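Local coordinates for beta-galactosidase (Bacillus circulans subsp. alkalophilus, PDB 3TTS), which probably hydrolyses beta-galactosides, releasing terminal non-reducing beta-D-galactose residues, at residues A[649-654]-A[670-675]; A[1-6]-A[141-146]. One frame throughout, in Å; residues are numbered along the deposited sequence.

Contact 1: A[649-654]-A[670-675]; sequences QRDLLT and MILERA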
# COMPACT_ATOMS: atom_id res chain seq x y z
N GLN A 649 -44.31 27.69 23.46
CA GLN A 649 -43.35 26.64 23.74
C GLN A 649 -42.17 27.18 24.54
O GLN A 649 -41.91 28.38 24.54
CB GLN A 649 -42.87 26.03 22.41
CG GLN A 649 -42.23 27.04 21.49
CD GLN A 649 -42.20 26.58 20.05
OE1 GLN A 649 -42.19 25.38 19.76
NE2 GLN A 649 -42.20 27.53 19.12
N ARG A 650 -41.45 26.30 25.23
CA ARG A 650 -40.28 26.73 25.99
C ARG A 650 -39.05 25.87 25.69
O ARG A 650 -39.16 24.71 25.32
CB ARG A 650 -40.55 26.69 27.48
CG ARG A 650 -40.66 25.29 28.03
CD ARG A 650 -41.35 25.30 29.37
NE ARG A 650 -41.52 23.96 29.91
CZ ARG A 650 -40.92 23.53 31.01
NH1 ARG A 650 -40.11 24.34 31.68
NH2 ARG A 650 -41.12 22.29 31.45
N ASP A 651 -37.88 26.47 25.86
CA ASP A 651 -36.65 25.71 25.78
C ASP A 651 -36.45 25.00 27.11
O ASP A 651 -36.42 25.64 28.15
CB ASP A 651 -35.48 26.66 25.50
CG ASP A 651 -34.21 25.93 25.17
OD1 ASP A 651 -34.12 24.71 25.46
OD2 ASP A 651 -33.29 26.56 24.62
N LEU A 652 -36.33 23.68 27.08
CA LEU A 652 -36.10 22.90 28.30
C LEU A 652 -34.77 23.22 28.96
O LEU A 652 -34.61 23.04 30.17
CB LEU A 652 -36.16 21.40 28.00
CG LEU A 652 -37.43 20.65 28.41
CD1 LEU A 652 -38.23 21.43 29.45
CD2 LEU A 652 -38.28 20.36 27.19
N LEU A 653 -33.81 23.70 28.18
CA LEU A 653 -32.46 23.94 28.69
C LEU A 653 -32.28 25.32 29.32
O LEU A 653 -31.32 25.53 30.06
CB LEU A 653 -31.41 23.71 27.59
CG LEU A 653 -31.39 22.35 26.87
CD1 LEU A 653 -30.33 22.34 25.79
CD2 LEU A 653 -31.19 21.20 27.85
N THR A 654 -33.18 26.26 29.02
CA THR A 654 -33.08 27.61 29.58
C THR A 654 -34.31 27.99 30.41
O THR A 654 -34.28 28.96 31.16
CB THR A 654 -32.91 28.70 28.49
OG1 THR A 654 -34.11 28.80 27.71
CG2 THR A 654 -31.71 28.39 27.59
N MET A 670 -30.99 23.84 21.68
CA MET A 670 -32.26 24.11 22.35
C MET A 670 -33.14 22.88 22.26
O MET A 670 -33.09 22.15 21.27
CB MET A 670 -32.98 25.29 21.71
CG MET A 670 -32.13 26.53 21.54
SD MET A 670 -32.98 27.79 20.57
CE MET A 670 -33.96 28.59 21.84
N ILE A 671 -33.93 22.63 23.29
CA ILE A 671 -34.92 21.57 23.26
C ILE A 671 -36.30 22.17 23.48
O ILE A 671 -36.72 22.40 24.62
CB ILE A 671 -34.66 20.53 24.36
CG1 ILE A 671 -33.24 19.96 24.25
CG2 ILE A 671 -35.69 19.41 24.28
CD1 ILE A 671 -32.93 18.87 25.26
N LEU A 672 -37.00 22.44 22.38
CA LEU A 672 -38.34 23.02 22.42
C LEU A 672 -39.45 22.01 22.76
O LEU A 672 -39.63 21.01 22.07
CB LEU A 672 -38.64 23.72 21.09
CG LEU A 672 -38.15 25.15 20.89
CD1 LEU A 672 -36.99 25.50 21.80
CD2 LEU A 672 -37.79 25.38 19.44
N GLU A 673 -40.19 22.29 23.83
CA GLU A 673 -41.32 21.47 24.28
C GLU A 673 -42.65 22.11 23.84
O GLU A 673 -43.00 23.20 24.32
CB GLU A 673 -41.28 21.33 25.80
CG GLU A 673 -42.53 20.73 26.43
CD GLU A 673 -42.48 20.79 27.96
OE1 GLU A 673 -42.63 21.90 28.52
OE2 GLU A 673 -42.29 19.72 28.59
N ARG A 674 -43.37 21.43 22.95
CA ARG A 674 -44.56 21.98 22.30
C ARG A 674 -45.66 20.93 22.19
O ARG A 674 -45.47 19.78 22.55
CB ARG A 674 -44.21 22.48 20.89
CG ARG A 674 -42.96 21.82 20.31
CD ARG A 674 -43.18 21.22 18.93
NE ARG A 674 -43.17 22.23 17.87
CZ ARG A 674 -43.22 21.95 16.57
NH1 ARG A 674 -43.27 20.69 16.15
NH2 ARG A 674 -43.22 22.95 15.69
N ALA A 675 -46.81 21.34 21.67
CA ALA A 675 -47.92 20.40 21.48
C ALA A 675 -47.89 19.79 20.07
O ALA A 675 -47.36 18.70 19.87
CB ALA A 675 -49.25 21.07 21.75
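Arg650 and Glu673 face each other as an antiparallel hydrogen-bonded pair, with Glu673 N giving a nearly straight bond to Arg650 O (3.0 Å, 170°). Past this pair the chain leaves the strand with Leu652 N still donating to Ile671 O (2.8 Å).

Charge binds the same pair through its side chains. The two run alongside each other in one direction, and Arg650 NE, at the edge of the guanidinium, forms a salt bridge to Glu673 OE1 at 2.7 Å, on the syn side but tilted from the carboxylate plane, the two flat groups being turned 43° apart. Arg650 NH2 adds a weak bond to the same oxygen, while Leu652 CD1 lies over the rim of one guanidinium face.

On the opposite side of the sheet OD1 of Asp651 accepts two hydrogen bonds. With CG anti to the backbone N (chi1 -170°), OD1 turns back to the partner strand and accepts from Ile671 N (3.0 Å) and Leu653 N (2.9 Å), which arrive well out of the carboxylate plane, from opposite faces; the second bond makes an Asx turn. Replacement by an alanine is likely to leave the amides of Ile671 and Leu653 without this acceptor and the turn less firmly tied to the strand.

Apolar contacts complete the join: Leu652 CD2 meets Ile671 CG2 at 4.0 Å, and Leu653 CD2 meets Ile671 CD1 at 3.9 Å. Leu653 and Ile671 also rest on Tyr332 of helix 326-336. The whole is an antiparallel strand pair in the beta-galactosidase C-terminal domain, in which an Asx turn follows strand 649-651 and is tied to the neighbouring strand by the same aspartate oxygen.

Contact 2: A[1-6]-A[141-146]; sequences MINEKF and QIVMWH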
# COMPACT_ATOMS: atom_id res chain seq x y z
N MET A 1 -38.87 3.03 29.73
CA MET A 1 -37.51 3.51 29.90
C MET A 1 -36.53 2.35 29.76
O MET A 1 -36.92 1.18 29.84
CB MET A 1 -37.34 4.17 31.27
CG MET A 1 -38.64 4.71 31.84
SD MET A 1 -38.46 5.81 33.26
CE MET A 1 -37.09 5.04 34.10
N ILE A 2 -35.27 2.68 29.54
CA ILE A 2 -34.24 1.67 29.43
C ILE A 2 -34.24 0.80 30.68
O ILE A 2 -34.18 -0.43 30.59
CB ILE A 2 -32.86 2.31 29.28
CG1 ILE A 2 -32.77 2.97 27.91
CG2 ILE A 2 -31.78 1.26 29.50
CD1 ILE A 2 -31.43 3.56 27.61
N ASN A 3 -34.30 1.46 31.83
CA ASN A 3 -34.53 0.78 33.09
C ASN A 3 -35.29 1.70 34.04
O ASN A 3 -34.83 2.80 34.38
CB ASN A 3 -33.23 0.29 33.71
CG ASN A 3 -33.46 -0.70 34.84
OD1 ASN A 3 -34.26 -0.46 35.73
ND2 ASN A 3 -32.75 -1.82 34.79
N GLU A 4 -36.47 1.24 34.45
CA GLU A 4 -37.42 2.04 35.22
C GLU A 4 -36.88 2.56 36.56
O GLU A 4 -37.33 3.59 37.03
CB GLU A 4 -38.70 1.23 35.44
CG GLU A 4 -39.99 2.03 35.34
CD GLU A 4 -40.45 2.21 33.90
OE1 GLU A 4 -40.21 1.30 33.08
OE2 GLU A 4 -41.05 3.27 33.60
N LYS A 5 -35.93 1.85 37.18
CA LYS A 5 -35.43 2.29 38.49
C LYS A 5 -34.44 3.47 38.39
O LYS A 5 -34.00 4.02 39.40
CB LYS A 5 -34.81 1.13 39.26
CG LYS A 5 -33.53 0.58 38.66
CD LYS A 5 -32.72 -0.20 39.70
CE LYS A 5 -33.43 -1.48 40.11
NZ LYS A 5 -32.56 -2.36 40.93
N PHE A 6 -34.12 3.85 37.17
CA PHE A 6 -33.16 4.91 36.90
C PHE A 6 -33.76 5.89 35.88
O PHE A 6 -33.37 5.88 34.72
CB PHE A 6 -31.88 4.24 36.36
CG PHE A 6 -30.68 5.14 36.31
CD1 PHE A 6 -30.75 6.47 36.69
CD2 PHE A 6 -29.46 4.65 35.86
CE1 PHE A 6 -29.65 7.28 36.62
CE2 PHE A 6 -28.35 5.45 35.80
CZ PHE A 6 -28.44 6.77 36.18
N GLN A 141 -28.16 -2.16 42.60
CA GLN A 141 -27.60 -1.08 41.78
C GLN A 141 -27.32 -1.47 40.33
O GLN A 141 -26.94 -0.62 39.52
CB GLN A 141 -26.32 -0.52 42.42
CG GLN A 141 -26.53 0.22 43.71
CD GLN A 141 -27.58 1.30 43.57
OE1 GLN A 141 -28.76 1.07 43.83
NE2 GLN A 141 -27.15 2.50 43.16
N ILE A 142 -27.47 -2.76 40.01
CA ILE A 142 -27.17 -3.21 38.65
C ILE A 142 -28.33 -2.89 37.73
O ILE A 142 -29.46 -3.36 37.94
CB ILE A 142 -26.84 -4.70 38.57
CG1 ILE A 142 -25.60 -5.01 39.41
CG2 ILE A 142 -26.61 -5.12 37.12
CD1 ILE A 142 -25.24 -6.48 39.44
N VAL A 143 -28.06 -2.09 36.71
CA VAL A 143 -29.12 -1.54 35.90
C VAL A 143 -29.04 -2.05 34.44
O VAL A 143 -29.97 -1.86 33.65
CB VAL A 143 -29.10 0.01 36.00
CG1 VAL A 143 -28.05 0.61 35.08
CG2 VAL A 143 -30.46 0.58 35.72
N MET A 144 -27.95 -2.73 34.11
CA MET A 144 -27.74 -3.20 32.74
C MET A 144 -26.57 -4.18 32.72
O MET A 144 -25.56 -3.94 33.39
CB MET A 144 -27.43 -2.00 31.84
CG MET A 144 -27.22 -2.32 30.36
SD MET A 144 -28.69 -3.02 29.53
CE MET A 144 -29.81 -1.62 29.51
N TRP A 145 -26.71 -5.28 31.97
CA TRP A 145 -25.57 -6.16 31.65
C TRP A 145 -24.92 -5.77 30.32
O TRP A 145 -25.60 -5.49 29.35
CB TRP A 145 -25.99 -7.62 31.57
CG TRP A 145 -26.32 -8.26 32.87
CD1 TRP A 145 -27.57 -8.58 33.34
CD2 TRP A 145 -25.39 -8.72 33.86
NE1 TRP A 145 -27.47 -9.19 34.57
CE2 TRP A 145 -26.15 -9.29 34.91
CE3 TRP A 145 -24.00 -8.71 33.97
CZ2 TRP A 145 -25.56 -9.84 36.05
CZ3 TRP A 145 -23.42 -9.25 35.11
CH2 TRP A 145 -24.20 -9.80 36.13
N HIS A 146 -23.60 -5.77 30.29
CA HIS A 146 -22.84 -5.29 29.14
C HIS A 146 -22.01 -6.48 28.65
O HIS A 146 -20.87 -6.66 29.06
CB HIS A 146 -21.98 -4.12 29.62
CG HIS A 146 -20.98 -3.60 28.63
ND1 HIS A 146 -20.04 -4.40 28.00
CD2 HIS A 146 -20.72 -2.33 28.22
CE1 HIS A 146 -19.28 -3.65 27.22
NE2 HIS A 146 -19.66 -2.39 27.34
O HOH W 1 -30.73 -4.44 40.01
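Asn3 lies against Val143 along its side chain, and its nitrogen crosses to the strand. CB lies 3.4 Å from Val143 CG2, and CG, set anti to the backbone N (chi1 -166°), keeps close to the same methyl. At the tip the amide divides its work. OD1 turns back within its own loop and takes Lys5 N on a lone pair (3.2 Å), an Asx turn inside the type I turn from Asn3 to Phe6. ND2 donates to Val143 O at 3.0 Å, a bent bond (139°) tilted from the carbonyl plane.

Around this, Phe6 CB and the ring edge lie against Val143 CG2, while Ile2 CG2 touches Met144 CE at 3.5 Å, with the two side chains nearly perpendicular. Ile2 and Met144 both also touch Met304 of strand 303-307, and Trp10 is shared by Ile2, Asn3 and Val143. A water accepts from Lys5 NZ and donates to Ile142 O, although the ammonium also bonds directly to Pro140 O.

The loop thus lies against the start of barrel strand 142-146, at the end away from the C-terminal strand ends where TIM barrels carry their active sites. One direct hydrogen bond, from the Asn3 amide, joins loop and strand alongside a bridging water and methyl contacts, so the junction combines sparse polar links with apolar contact.

How the contacts relate
The two contacts share no segment and lie apart, their centres 27 Å from each other and their nearest atoms about 15 Å. Contact 1 joins neighbouring strands of the C-terminal domain, so main-chain bonds are joined by a salt bridge and a side-chain-to-backbone bond; its apolar side faces helices 326-336 and 371-386 of the barrel domain, whereas Arg650 is exposed. Contact 2 sets the irregular N-terminal loop against a barrel strand: strand 142-146 is buried, but Lys5 is exposed. Here one side-chain amide and a water replace the strand pairing. An Asx turn occurs in both, but only Asp651 also accepts a hydrogen bond across the contact with its turn oxygen; Asn3 crosses with its nitrogen.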